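Local coordinates for DNA translocase coupling protein (Clostridium perfringens, PDB 6O1W) that probably binds ATP and DNA as an FtsK/SpoIIIE-type coupling ATPase that moves plasmid DNA during conjugation, at residues E322-F327 with A340-D345; I132-E137 with S143-C148; K190-L195 with S261-L266; V196-K201 with E224-I229; F47-M50 with T55-S58. One frame throughout, in Å; residues are numbered along the deposited sequence.

Contact 1: E322-F327 with A340-D345; sequences EVKGRF and AFYFDD
One backbone hydrogen bond joins Gly325 to Ala340: the N-H of Ala340 is given to Gly325 O over 2.8 Å, at 167° on the hydrogen. Gly325 O is placed by a type II turn running from Val323 to Arg326 and closed by Arg326 N on Val323 O at 3.2 Å; Gly325 takes its third position with a positive phi of 82°. The turn leads straight into strand 326-331, whose hairpin partner 334-340 ends at Ala340, and the bond therefore lies at the open end of this antiparallel pair.

Apolar packing adds to the bond. Ala340 CB comes within 3.8 Å of Phe327 CD1, approaching the ring obliquely, and Ile145 of helix 142-155 packs against both residues. ATP contacts Ala340 in another structure of this protein, and Phe327 lies beside Gly141 of the probable P-loop, putting the hairpin end next to the nucleotide site.

Lys324 reaches Tyr342 with the end of its chain. The chain runs extended to CE and bends at chi4 (-67°), bringing NZ to 3.8 Å from Tyr342 CE1, at a slant to the ring. The CB of Arg326 points away from 340-345, and its NE is hydrogen-bonded to Gln339 OE1.

Contact 2: I132-E137 with S143-C148; sequences ILSAGE and SVILRC
Ser134 meets helix 142-155 with both its side-chain atoms, and all the contacts across the two segments are van der Waals. Its CB lies 3.7 Å from CD2 of Leu146 and 4.1 Å from CG of the same residue. The leucine leaves the helix without aiming at the strand, and it is the CD2 branch that closes the gap. On the other flank Ile145, whose CB does point at the strand, brings its terminal CD1 to 4.1 Å from Ser134 OG. Its CG1 stands anti to the carbonyl carbon (chi1 -67°), and the chain continues extended to that methyl.

The strand, the glycine-rich turn and the helix form what is probably the P-loop (Walker A) strand-loop-helix of an NTPase. Gly136, Glu137 and Ser143 belong to the predicted ATP site, and Val144 contacts ATP in another structure of this protein; here the site holds no nucleotide.

The polar end of Ser134 is satisfied through the loop: OG, anti to its own N (chi1 175°), hydrogen-bonds to Lys142 O at the start of the helix. Beyond the pair, strand 132-135 runs between strands 272-278 and 296-299 in the parallel part of the sheet. Cys275 of the former touches Leu146, while Ile298 of the latter touches Ile145.

Contact 3: K190-L195 with S261-L266; sequences KLFKYL and STLARL. With BGC (beta-D-glucopyranose), chain E.
Between 190-195 and 261-266 the closest CA atoms are those of Leu195 and Leu263, 7.5 Å apart. Leu263 supplies the whole of the contact made by 261-266 and sends each methyl to a different target. Leu263 CD1 packs 3.7 Å from Leu195 CB and 4.0 Å from Leu195 CD1. The same methyl sits at the edge of the Phe192 ring, near the ring plane, 4.1 Å from Phe192 CD1. Leu263 CD2 turns instead to the backbone, lying 3.8 Å from Leu195 O. The chi1 of Leu263, -107°, is well off a staggered value, perhaps as the price of reaching both. Phe192 and Leu195 are one turn apart on the helix, and the leucine methyl settles between them.

Both helices belong to the alpha/beta ATPase domain of the FtsK/SpoIIIE family. Helix 185-209 packs on strand 229-233, where Ile229 and Val231 touch Leu195 and Ile233 touches Phe192; helix 247-266 lies against that helix. Earlier in helix 247-266, Ile256, Tyr259 and Thr260 also touch Phe192.

Away from the helix pair, Tyr194 lays one ring face against a bound glucose, with C4 of the sugar 3.8 Å from Tyr194 CG, toward the ring's rim. Tyr161 and Gln180 hydrogen-bond the same sugar.

Contact 4: V196-K201 with E224-I229; sequences VDENAK and EELKRI
Glu198 touches Ile229 with the middle of its side chain: CG lies 3.9 Å from CD1, the terminal methyl of the isoleucine, and the two chains meet at a slant. The carboxylate of Glu198 extends the contact to a second residue more loosely, with OE2 4.4 Å from Leu226 CD2. Glu198 CG is anti to the backbone N (chi1 176°), which carries the chain out from the helix, and a bend at chi2 (68°) then turns the carboxylate aside while CG keeps facing Ile229. The backbones stay well separated, their closest CA atoms being those of Glu198 and Ile229 at 9.9 Å.

In the ATPase domain this contact sets the Glu198 side of helix 185-209 against the segment that leads into strand 229-233, one of the parallel strands of the central sheet; Ile229 is the strand's first residue.

The next shell fixes the glutamate. OE2 forms a salt bridge with NE of Arg202, one turn further along the helix, and NH2 of that arginine also hydrogen-bonds to Lys227 O. The arginine thus links the carboxylate to the incoming segment and probably lowers the cost of placing a negative charge beside two aliphatic side chains. Leu205, Ile214 and Tyr217 also touch Leu226.

Contact 5: F47-M50 with T55-S58; sequences FESM and TWKS
Phe47 meets the indole of Trp56 from its first side-chain carbon: CB already lies 3.7 Å from Trp56 CH2, with CZ2 a little further off. CG comes next, 3.8 Å from the same CH2. CD2 then touches CH2 at 3.7 Å and CZ3 at 4.0 Å, and past this point the phenyl ring slides away from the indole. The planes are inclined by only 28°, but the centroids of the phenyl and the six-membered indole ring are 5.5 Å apart, so this is an offset pair with scarcely any overlap. Phe47 CG stands anti to the carbonyl carbon (chi1 -71°), which brings CB and CD2 against CH2, the two side chains crossing at about a right angle.

The pyrrole side of Trp56 meets Ser49 instead. NE1 gives a weak hydrogen bond to Ser49 OG, 3.5 Å long and bent to 140°, with the oxygen at the indole edge and in its plane. Both polar atoms have further weak bonds to the backbone of Ile51, NE1 to its O and OG to its N.

Strand 43-48 lies inside the small four-stranded antiparallel sheet, and helix 53-58 packs on one side of it. Phe21 meets the indole edge-to-face, Tyr12 and Phe16 of helix 7-18 do the same with Phe47, and Val83 of strand 82-89 touches both aromatic residues.

How the contacts relate
From the N terminus, contact 5 comes first, closing a short turn between strand 43-48 of the small antiparallel sheet and helix 53-58; it touches none of the others. Contact 2 then closes the probable P-loop between strand 132-135 and helix 142-155. Contact 3 spans 65 residues to join helices 185-209 and 247-266, and contact 4 falls wholly within that span, tying the first helix to the lead-in of strand 229-233; the two touch, for example through Leu263 and Asn199. Contact 1 closes last, at the hairpin of strands 326-331 and 334-340. It touches contact 2 through Ile145 and Val144 and reaches the same large sheet. None of the contacts cross.

Contact 1: E322-F327 with A340-D345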
# COMPACT_ATOMS: atom_id res chain seq x y z
N GLU A 322 1.32 -15.31 -1.99
CA GLU A 322 1.95 -14.91 -3.25
C GLU A 322 0.93 -14.74 -4.37
O GLU A 322 0.88 -15.53 -5.31
CB GLU A 322 3.06 -15.90 -3.65
CG GLU A 322 4.32 -15.74 -2.82
CD GLU A 322 5.40 -16.73 -3.17
OE1 GLU A 322 5.51 -17.76 -2.46
OE2 GLU A 322 6.14 -16.50 -4.15
N VAL A 323 0.11 -13.68 -4.25
CA VAL A 323 -0.94 -13.29 -5.18
C VAL A 323 -0.57 -11.90 -5.72
O VAL A 323 -0.30 -10.99 -4.92
CB VAL A 323 -2.32 -13.24 -4.46
CG1 VAL A 323 -3.43 -12.74 -5.37
CG2 VAL A 323 -2.68 -14.59 -3.85
N LYS A 324 -0.57 -11.72 -7.04
CA LYS A 324 -0.28 -10.42 -7.64
C LYS A 324 -1.40 -9.43 -7.28
O LYS A 324 -2.60 -9.75 -7.41
CB LYS A 324 -0.10 -10.52 -9.17
CG LYS A 324 0.68 -9.33 -9.74
CD LYS A 324 0.80 -9.40 -11.27
CE LYS A 324 1.30 -8.11 -11.89
NZ LYS A 324 0.32 -7.00 -11.75
N GLY A 325 -0.98 -8.25 -6.82
CA GLY A 325 -1.88 -7.18 -6.42
C GLY A 325 -2.43 -7.32 -5.02
O GLY A 325 -3.29 -6.54 -4.62
N ARG A 326 -1.93 -8.29 -4.25
CA ARG A 326 -2.36 -8.49 -2.86
C ARG A 326 -1.46 -7.66 -1.93
O ARG A 326 -0.23 -7.75 -2.00
CB ARG A 326 -2.35 -9.97 -2.50
CG ARG A 326 -2.96 -10.29 -1.14
CD ARG A 326 -4.43 -9.91 -1.06
NE ARG A 326 -5.28 -10.63 -2.02
CZ ARG A 326 -5.63 -11.91 -1.91
NH1 ARG A 326 -5.16 -12.66 -0.91
NH2 ARG A 326 -6.46 -12.46 -2.79
N PHE A 327 -2.06 -6.81 -1.11
CA PHE A 327 -1.27 -5.92 -0.27
C PHE A 327 -1.78 -5.86 1.13
O PHE A 327 -2.91 -6.28 1.38
CB PHE A 327 -1.37 -4.47 -0.86
CG PHE A 327 -0.51 -4.20 -2.06
CD1 PHE A 327 -0.94 -4.55 -3.33
CD2 PHE A 327 0.75 -3.63 -1.93
CE1 PHE A 327 -0.11 -4.37 -4.44
CE2 PHE A 327 1.57 -3.42 -3.04
CZ PHE A 327 1.14 -3.80 -4.28
N ALA A 340 -5.60 -4.96 -4.40
CA ALA A 340 -5.49 -3.68 -5.08
C ALA A 340 -6.05 -3.78 -6.48
O ALA A 340 -5.91 -4.82 -7.12
CB ALA A 340 -4.02 -3.27 -5.16
N PHE A 341 -6.64 -2.69 -6.97
CA PHE A 341 -7.14 -2.58 -8.34
C PHE A 341 -5.98 -2.71 -9.31
O PHE A 341 -4.89 -2.16 -9.05
CB PHE A 341 -7.78 -1.20 -8.59
CG PHE A 341 -9.06 -0.94 -7.86
CD1 PHE A 341 -10.17 -1.76 -8.04
CD2 PHE A 341 -9.19 0.17 -7.04
CE1 PHE A 341 -11.36 -1.52 -7.34
CE2 PHE A 341 -10.39 0.43 -6.37
CZ PHE A 341 -11.47 -0.41 -6.53
N TYR A 342 -6.21 -3.40 -10.42
CA TYR A 342 -5.18 -3.44 -11.45
C TYR A 342 -5.62 -2.39 -12.44
O TYR A 342 -6.72 -2.48 -13.01
CB TYR A 342 -4.97 -4.83 -12.08
CG TYR A 342 -3.89 -4.80 -13.15
CD1 TYR A 342 -2.56 -4.55 -12.82
CD2 TYR A 342 -4.21 -4.96 -14.49
CE1 TYR A 342 -1.58 -4.44 -13.80
CE2 TYR A 342 -3.22 -4.90 -15.48
CZ TYR A 342 -1.91 -4.62 -15.13
OH TYR A 342 -0.95 -4.55 -16.11
N PHE A 343 -4.84 -1.31 -12.50
CA PHE A 343 -5.08 -0.15 -13.35
C PHE A 343 -4.04 -0.27 -14.43
O PHE A 343 -2.84 -0.27 -14.14
CB PHE A 343 -4.91 1.15 -12.54
CG PHE A 343 -5.13 2.43 -13.32
CD1 PHE A 343 -4.08 3.05 -13.98
CD2 PHE A 343 -6.39 3.01 -13.38
CE1 PHE A 343 -4.28 4.22 -14.70
CE2 PHE A 343 -6.58 4.20 -14.09
CZ PHE A 343 -5.54 4.77 -14.77
N ASP A 344 -4.48 -0.41 -15.66
CA ASP A 344 -3.62 -0.62 -16.82
C ASP A 344 -3.69 0.64 -17.65
O ASP A 344 -4.78 0.97 -18.15
CB ASP A 344 -4.18 -1.84 -17.63
CG ASP A 344 -3.33 -2.33 -18.79
OD1 ASP A 344 -2.97 -1.51 -19.65
OD2 ASP A 344 -3.04 -3.53 -18.85
N ASP A 345 -2.56 1.37 -17.79
CA ASP A 345 -2.48 2.61 -18.58
C ASP A 345 -3.07 2.46 -19.99
O ASP A 345 -3.81 3.34 -20.45
CB ASP A 345 -1.03 3.11 -18.69
CG ASP A 345 -0.44 3.58 -17.38
OD1 ASP A 345 -1.21 3.88 -16.45
OD2 ASP A 345 0.81 3.66 -17.30

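Contact 2: I132-E137 with S143-C148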
# COMPACT_ATOMS: atom_id res chain seq x y z
N ILE A 132 0.40 9.19 1.16
CA ILE A 132 0.40 7.74 0.96
C ILE A 132 1.80 7.25 0.56
O ILE A 132 2.44 7.84 -0.32
CB ILE A 132 -0.61 7.38 -0.16
CG1 ILE A 132 -2.05 7.83 0.22
CG2 ILE A 132 -0.55 5.88 -0.54
CD1 ILE A 132 -3.11 7.76 -0.89
N LEU A 133 2.22 6.15 1.16
CA LEU A 133 3.46 5.50 0.79
C LEU A 133 3.08 4.09 0.33
O LEU A 133 2.40 3.34 1.07
CB LEU A 133 4.43 5.46 1.99
CG LEU A 133 5.78 4.72 1.73
CD1 LEU A 133 6.79 5.64 1.10
CD2 LEU A 133 6.40 4.23 3.04
N SER A 134 3.48 3.73 -0.89
CA SER A 134 3.19 2.42 -1.47
C SER A 134 4.51 1.72 -1.71
O SER A 134 5.35 2.23 -2.45
CB SER A 134 2.36 2.56 -2.75
OG SER A 134 2.14 1.32 -3.40
N ALA A 135 4.72 0.58 -1.00
CA ALA A 135 5.94 -0.18 -1.06
C ALA A 135 5.75 -1.58 -1.59
O ALA A 135 4.80 -2.25 -1.22
CB ALA A 135 6.61 -0.23 0.30
N GLY A 136 6.67 -2.02 -2.44
CA GLY A 136 6.60 -3.34 -3.04
C GLY A 136 7.72 -3.61 -4.02
O GLY A 136 8.32 -2.66 -4.54
N GLU A 137 8.03 -4.90 -4.24
CA GLU A 137 9.05 -5.39 -5.16
C GLU A 137 8.64 -5.06 -6.59
O GLU A 137 7.46 -4.86 -6.85
CB GLU A 137 9.26 -6.91 -5.00
CG GLU A 137 9.98 -7.29 -3.71
CD GLU A 137 9.91 -8.76 -3.32
OE1 GLU A 137 9.83 -9.62 -4.23
OE2 GLU A 137 9.96 -9.06 -2.10
N SER A 143 3.33 0.45 -7.95
CA SER A 143 3.30 1.63 -8.81
C SER A 143 1.95 1.83 -9.49
O SER A 143 1.52 2.98 -9.66
CB SER A 143 4.44 1.59 -9.82
OG SER A 143 5.58 2.19 -9.22
N VAL A 144 1.29 0.72 -9.87
CA VAL A 144 -0.05 0.66 -10.47
C VAL A 144 -1.09 1.35 -9.55
O VAL A 144 -1.90 2.14 -10.04
CB VAL A 144 -0.41 -0.81 -10.84
CG1 VAL A 144 -1.92 -1.02 -10.97
CG2 VAL A 144 0.29 -1.25 -12.12
N ILE A 145 -1.01 1.10 -8.23
CA ILE A 145 -1.88 1.70 -7.20
C ILE A 145 -1.79 3.22 -7.24
O ILE A 145 -2.81 3.88 -7.21
CB ILE A 145 -1.51 1.19 -5.76
CG1 ILE A 145 -1.83 -0.30 -5.60
CG2 ILE A 145 -2.23 2.02 -4.67
CD1 ILE A 145 -1.19 -0.93 -4.36
N LEU A 146 -0.56 3.76 -7.29
CA LEU A 146 -0.31 5.20 -7.33
C LEU A 146 -0.94 5.85 -8.56
O LEU A 146 -1.49 6.92 -8.43
CB LEU A 146 1.21 5.47 -7.30
CG LEU A 146 1.94 4.98 -6.03
CD1 LEU A 146 3.39 5.38 -6.08
CD2 LEU A 146 1.29 5.52 -4.76
N ARG A 147 -0.86 5.20 -9.75
CA ARG A 147 -1.43 5.71 -11.00
C ARG A 147 -2.97 5.65 -10.98
O ARG A 147 -3.61 6.50 -11.57
CB ARG A 147 -0.86 4.98 -12.22
CG ARG A 147 0.62 5.29 -12.44
CD ARG A 147 1.17 4.56 -13.66
NE ARG A 147 2.62 4.68 -13.73
CZ ARG A 147 3.48 3.74 -13.35
NH1 ARG A 147 3.04 2.57 -12.89
NH2 ARG A 147 4.79 3.94 -13.44
N CYS A 148 -3.53 4.65 -10.26
CA CYS A 148 -4.98 4.49 -10.02
C CYS A 148 -5.50 5.64 -9.14
O CYS A 148 -6.55 6.19 -9.42
CB CYS A 148 -5.25 3.14 -9.36
SG CYS A 148 -7.00 2.75 -9.22

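Contact 3: K190-L195 with S261-L266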
# COMPACT_ATOMS: atom_id res chain seq x y z
N LYS A 190 13.41 22.89 -8.30
CA LYS A 190 12.47 23.95 -8.67
C LYS A 190 11.03 23.55 -8.28
O LYS A 190 10.27 24.39 -7.82
CB LYS A 190 12.52 24.27 -10.19
CG LYS A 190 13.86 24.87 -10.65
CD LYS A 190 13.81 25.21 -12.14
CE LYS A 190 15.17 25.20 -12.81
NZ LYS A 190 16.04 26.31 -12.35
N LEU A 191 10.65 22.30 -8.49
CA LEU A 191 9.29 21.83 -8.18
C LEU A 191 9.01 21.88 -6.70
O LEU A 191 7.99 22.43 -6.31
CB LEU A 191 9.02 20.40 -8.70
CG LEU A 191 7.70 19.75 -8.19
CD1 LEU A 191 6.48 20.51 -8.72
CD2 LEU A 191 7.64 18.23 -8.53
N PHE A 192 9.89 21.30 -5.88
CA PHE A 192 9.67 21.21 -4.44
C PHE A 192 9.77 22.56 -3.71
O PHE A 192 9.09 22.75 -2.71
CB PHE A 192 10.56 20.14 -3.79
CG PHE A 192 9.98 18.77 -4.05
CD1 PHE A 192 8.84 18.33 -3.38
CD2 PHE A 192 10.55 17.93 -5.00
CE1 PHE A 192 8.30 17.07 -3.62
CE2 PHE A 192 9.98 16.66 -5.28
CZ PHE A 192 8.85 16.25 -4.60
N LYS A 193 10.58 23.48 -4.23
CA LYS A 193 10.66 24.84 -3.69
C LYS A 193 9.33 25.57 -4.04
O LYS A 193 8.77 26.24 -3.19
CB LYS A 193 11.90 25.58 -4.25
CG LYS A 193 12.00 27.05 -3.86
CD LYS A 193 12.09 27.23 -2.37
CE LYS A 193 12.57 28.62 -2.03
NZ LYS A 193 11.80 29.22 -0.90
N TYR A 194 8.79 25.36 -5.23
CA TYR A 194 7.50 25.91 -5.61
C TYR A 194 6.36 25.38 -4.70
O TYR A 194 5.52 26.16 -4.25
CB TYR A 194 7.18 25.58 -7.08
CG TYR A 194 5.71 25.78 -7.41
CD1 TYR A 194 5.16 27.06 -7.50
CD2 TYR A 194 4.86 24.69 -7.55
CE1 TYR A 194 3.80 27.24 -7.75
CE2 TYR A 194 3.50 24.86 -7.82
CZ TYR A 194 2.97 26.14 -7.88
OH TYR A 194 1.62 26.30 -8.09
N LEU A 195 6.29 24.04 -4.49
CA LEU A 195 5.25 23.38 -3.69
C LEU A 195 5.29 23.81 -2.23
O LEU A 195 4.24 24.01 -1.63
CB LEU A 195 5.37 21.85 -3.79
CG LEU A 195 5.09 21.18 -5.13
CD1 LEU A 195 5.54 19.72 -5.09
CD2 LEU A 195 3.60 21.29 -5.50
N SER A 261 9.98 17.11 3.57
CA SER A 261 9.69 16.98 5.00
C SER A 261 8.73 18.04 5.45
O SER A 261 7.75 17.71 6.11
CB SER A 261 10.98 17.08 5.83
OG SER A 261 11.78 15.93 5.59
N THR A 262 9.00 19.32 5.10
CA THR A 262 8.16 20.49 5.41
C THR A 262 6.78 20.30 4.76
O THR A 262 5.75 20.54 5.40
CB THR A 262 8.85 21.78 4.92
OG1 THR A 262 10.10 21.89 5.59
CG2 THR A 262 8.02 23.05 5.16
N LEU A 263 6.77 19.84 3.49
CA LEU A 263 5.51 19.60 2.79
C LEU A 263 4.69 18.54 3.51
O LEU A 263 3.54 18.79 3.82
CB LEU A 263 5.76 19.12 1.37
CG LEU A 263 5.51 20.05 0.21
CD1 LEU A 263 5.61 19.27 -1.10
CD2 LEU A 263 4.15 20.76 0.33
N ALA A 264 5.30 17.38 3.81
CA ALA A 264 4.61 16.27 4.46
C ALA A 264 4.01 16.66 5.84
O ALA A 264 2.86 16.33 6.15
CB ALA A 264 5.56 15.08 4.60
N ARG A 265 4.77 17.38 6.63
CA ARG A 265 4.40 17.78 7.97
C ARG A 265 3.31 18.87 7.98
O ARG A 265 2.40 18.78 8.79
CB ARG A 265 5.68 18.23 8.74
CG ARG A 265 5.48 18.86 10.12
CD ARG A 265 6.81 19.20 10.78
NE ARG A 265 7.61 20.14 9.97
CZ ARG A 265 7.56 21.46 10.07
NH1 ARG A 265 6.77 22.04 10.97
NH2 ARG A 265 8.30 22.22 9.28
N LEU A 266 3.40 19.85 7.07
CA LEU A 266 2.50 21.01 7.08
C LEU A 266 1.35 21.06 6.07
O LEU A 266 0.56 22.02 6.15
CB LEU A 266 3.32 22.31 6.91
CG LEU A 266 4.39 22.65 7.98
CD1 LEU A 266 5.09 23.97 7.63
CD2 LEU A 266 3.75 22.78 9.37
C2 BGC E . 3.97 26.28 -11.90
C3 BGC E . 5.14 27.25 -11.80
C4 BGC E . 6.31 26.59 -11.09
C5 BGC E . 6.68 25.28 -11.78
C6 BGC E . 7.74 24.50 -11.05
C1 BGC E . 4.43 25.00 -12.60
O1 BGC E . 3.38 24.10 -12.69
O2 BGC E . 2.89 26.87 -12.61
O3 BGC E . 4.74 28.43 -11.13
O4 BGC E . 7.45 27.45 -11.08
O5 BGC E . 5.52 24.43 -11.87
O6 BGC E . 8.01 23.27 -11.70

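Contact 4: V196-K201 with E224-I229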
# COMPACT_ATOMS: atom_id res chain seq x y z
N VAL A 196 6.50 23.99 -1.67
CA VAL A 196 6.69 24.47 -0.29
C VAL A 196 6.20 25.94 -0.15
O VAL A 196 5.57 26.28 0.85
CB VAL A 196 8.16 24.23 0.16
CG1 VAL A 196 8.69 25.34 1.06
CG2 VAL A 196 8.27 22.89 0.84
N ASP A 197 6.47 26.78 -1.16
CA ASP A 197 5.99 28.17 -1.21
C ASP A 197 4.46 28.18 -1.42
O ASP A 197 3.79 28.99 -0.80
CB ASP A 197 6.67 28.94 -2.36
CG ASP A 197 8.15 29.20 -2.16
OD1 ASP A 197 8.68 28.87 -1.06
OD2 ASP A 197 8.80 29.69 -3.11
N GLU A 198 3.93 27.30 -2.31
CA GLU A 198 2.48 27.24 -2.55
C GLU A 198 1.76 26.79 -1.26
O GLU A 198 0.70 27.30 -0.94
CB GLU A 198 2.13 26.32 -3.75
CG GLU A 198 0.63 26.14 -3.99
CD GLU A 198 -0.15 27.36 -4.47
OE1 GLU A 198 0.47 28.26 -5.07
OE2 GLU A 198 -1.39 27.40 -4.26
N ASN A 199 2.37 25.85 -0.53
CA ASN A 199 1.85 25.39 0.75
C ASN A 199 1.83 26.57 1.75
O ASN A 199 0.81 26.78 2.41
CB ASN A 199 2.69 24.24 1.31
CG ASN A 199 2.02 23.64 2.53
OD1 ASN A 199 0.98 23.04 2.43
ND2 ASN A 199 2.55 23.85 3.69
N ALA A 200 2.92 27.34 1.83
CA ALA A 200 3.05 28.50 2.74
C ALA A 200 1.98 29.56 2.42
O ALA A 200 1.34 30.03 3.34
CB ALA A 200 4.47 29.10 2.70
N LYS A 201 1.71 29.83 1.13
CA LYS A 201 0.67 30.76 0.68
C LYS A 201 -0.75 30.30 1.08
O LYS A 201 -1.57 31.11 1.51
CB LYS A 201 0.76 31.03 -0.82
CG LYS A 201 2.03 31.79 -1.22
CD LYS A 201 2.33 31.75 -2.73
CE LYS A 201 1.76 32.93 -3.47
NZ LYS A 201 1.90 32.78 -4.94
N GLU A 224 -12.03 32.73 -6.48
CA GLU A 224 -10.74 32.24 -6.01
C GLU A 224 -10.86 30.78 -5.57
O GLU A 224 -11.26 30.49 -4.43
CB GLU A 224 -10.17 33.16 -4.90
CG GLU A 224 -8.76 33.63 -5.16
CD GLU A 224 -7.65 32.74 -4.61
OE1 GLU A 224 -7.47 31.62 -5.14
OE2 GLU A 224 -6.96 33.18 -3.66
N GLU A 225 -10.58 29.86 -6.50
CA GLU A 225 -10.68 28.43 -6.22
C GLU A 225 -9.32 27.78 -6.25
O GLU A 225 -8.69 27.70 -7.31
CB GLU A 225 -11.67 27.73 -7.18
CG GLU A 225 -12.12 26.36 -6.71
CD GLU A 225 -13.26 25.73 -7.50
OE1 GLU A 225 -13.26 25.84 -8.75
OE2 GLU A 225 -14.13 25.10 -6.86
N LEU A 226 -8.85 27.38 -5.06
CA LEU A 226 -7.58 26.67 -4.92
C LEU A 226 -7.90 25.22 -5.26
O LEU A 226 -8.92 24.69 -4.83
CB LEU A 226 -7.04 26.76 -3.47
CG LEU A 226 -6.71 28.14 -2.93
CD1 LEU A 226 -6.41 28.06 -1.43
CD2 LEU A 226 -5.54 28.74 -3.66
N LYS A 227 -7.07 24.60 -6.05
CA LYS A 227 -7.29 23.22 -6.46
C LYS A 227 -6.38 22.28 -5.69
O LYS A 227 -5.24 22.66 -5.36
CB LYS A 227 -7.00 23.08 -7.96
CG LYS A 227 -7.93 23.90 -8.88
CD LYS A 227 -7.76 23.46 -10.33
CE LYS A 227 -8.59 24.26 -11.30
NZ LYS A 227 -10.02 23.85 -11.28
N ARG A 228 -6.85 21.04 -5.47
CA ARG A 228 -6.02 19.98 -4.89
C ARG A 228 -4.80 19.76 -5.81
O ARG A 228 -4.96 19.73 -7.03
CB ARG A 228 -6.81 18.66 -4.77
CG ARG A 228 -5.98 17.52 -4.15
CD ARG A 228 -6.78 16.28 -3.75
NE ARG A 228 -7.93 16.65 -2.94
CZ ARG A 228 -7.90 16.94 -1.64
NH1 ARG A 228 -6.76 16.84 -0.97
NH2 ARG A 228 -8.99 17.34 -1.02
N ILE A 229 -3.61 19.65 -5.23
CA ILE A 229 -2.39 19.32 -5.95
C ILE A 229 -1.94 17.89 -5.55
O ILE A 229 -1.76 17.62 -4.37
CB ILE A 229 -1.25 20.35 -5.68
CG1 ILE A 229 -1.62 21.75 -6.24
CG2 ILE A 229 0.06 19.85 -6.30
CD1 ILE A 229 -0.76 22.93 -5.68

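Contact 5: F47-M50 with T55-S58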
# COMPACT_ATOMS: atom_id res chain seq x y z
N PHE A 47 0.37 -28.02 14.85
CA PHE A 47 0.01 -29.41 15.13
C PHE A 47 1.20 -30.21 15.57
O PHE A 47 2.32 -30.03 15.06
CB PHE A 47 -0.61 -30.09 13.88
CG PHE A 47 -2.00 -29.62 13.52
CD1 PHE A 47 -3.11 -30.04 14.26
CD2 PHE A 47 -2.22 -28.84 12.40
CE1 PHE A 47 -4.40 -29.64 13.90
CE2 PHE A 47 -3.51 -28.45 12.03
CZ PHE A 47 -4.59 -28.84 12.79
N GLU A 48 0.95 -31.16 16.47
CA GLU A 48 1.93 -32.11 16.91
C GLU A 48 1.52 -33.50 16.45
O GLU A 48 0.38 -33.93 16.71
CB GLU A 48 2.12 -32.08 18.42
CG GLU A 48 3.38 -32.84 18.82
CD GLU A 48 3.55 -33.10 20.30
OE1 GLU A 48 2.73 -32.59 21.10
OE2 GLU A 48 4.50 -33.82 20.66
N SER A 49 2.44 -34.20 15.77
CA SER A 49 2.22 -35.57 15.26
C SER A 49 3.53 -36.24 14.83
O SER A 49 4.55 -35.57 14.70
CB SER A 49 1.26 -35.55 14.06
OG SER A 49 1.91 -35.00 12.94
N MSE A 50 3.47 -37.51 14.51
CA MSE A 50 4.61 -38.26 14.01
C MSE A 50 4.58 -38.36 12.48
O MSE A 50 5.38 -39.11 11.91
CB MSE A 50 4.63 -39.67 14.64
CG MSE A 50 5.10 -39.68 16.08
SE MSE A 50 5.30 -41.52 16.67
CE MSE A 50 6.92 -42.05 15.62
N THR A 55 4.72 -35.76 3.92
CA THR A 55 3.39 -36.35 3.88
C THR A 55 2.29 -35.24 4.06
O THR A 55 1.36 -35.19 3.27
CB THR A 55 3.27 -37.53 4.82
OG1 THR A 55 4.23 -38.50 4.40
CG2 THR A 55 1.86 -38.17 4.78
N TRP A 56 2.48 -34.30 5.03
CA TRP A 56 1.56 -33.17 5.21
C TRP A 56 1.48 -32.39 3.89
O TRP A 56 0.39 -31.96 3.49
CB TRP A 56 2.06 -32.18 6.31
CG TRP A 56 1.81 -32.63 7.72
CD1 TRP A 56 2.59 -33.47 8.47
CD2 TRP A 56 0.73 -32.23 8.58
NE1 TRP A 56 2.08 -33.59 9.74
CE2 TRP A 56 0.92 -32.86 9.83
CE3 TRP A 56 -0.43 -31.45 8.38
CZ2 TRP A 56 0.03 -32.70 10.90
CZ3 TRP A 56 -1.33 -31.30 9.43
CH2 TRP A 56 -1.09 -31.92 10.67
N LYS A 57 2.64 -32.20 3.21
CA LYS A 57 2.68 -31.44 1.95
C LYS A 57 1.92 -32.15 0.84
O LYS A 57 1.20 -31.49 0.09
CB LYS A 57 4.12 -31.09 1.56
CG LYS A 57 4.64 -29.96 2.48
CD LYS A 57 6.04 -29.47 2.13
CE LYS A 57 6.42 -28.35 3.06
NZ LYS A 57 7.68 -27.67 2.64
N SER A 58 1.99 -33.49 0.79
CA SER A 58 1.22 -34.28 -0.17
C SER A 58 -0.29 -34.17 0.10
O SER A 58 -1.11 -34.29 -0.82
CB SER A 58 1.64 -35.74 -0.07
OG SER A 58 2.90 -35.86 -0.70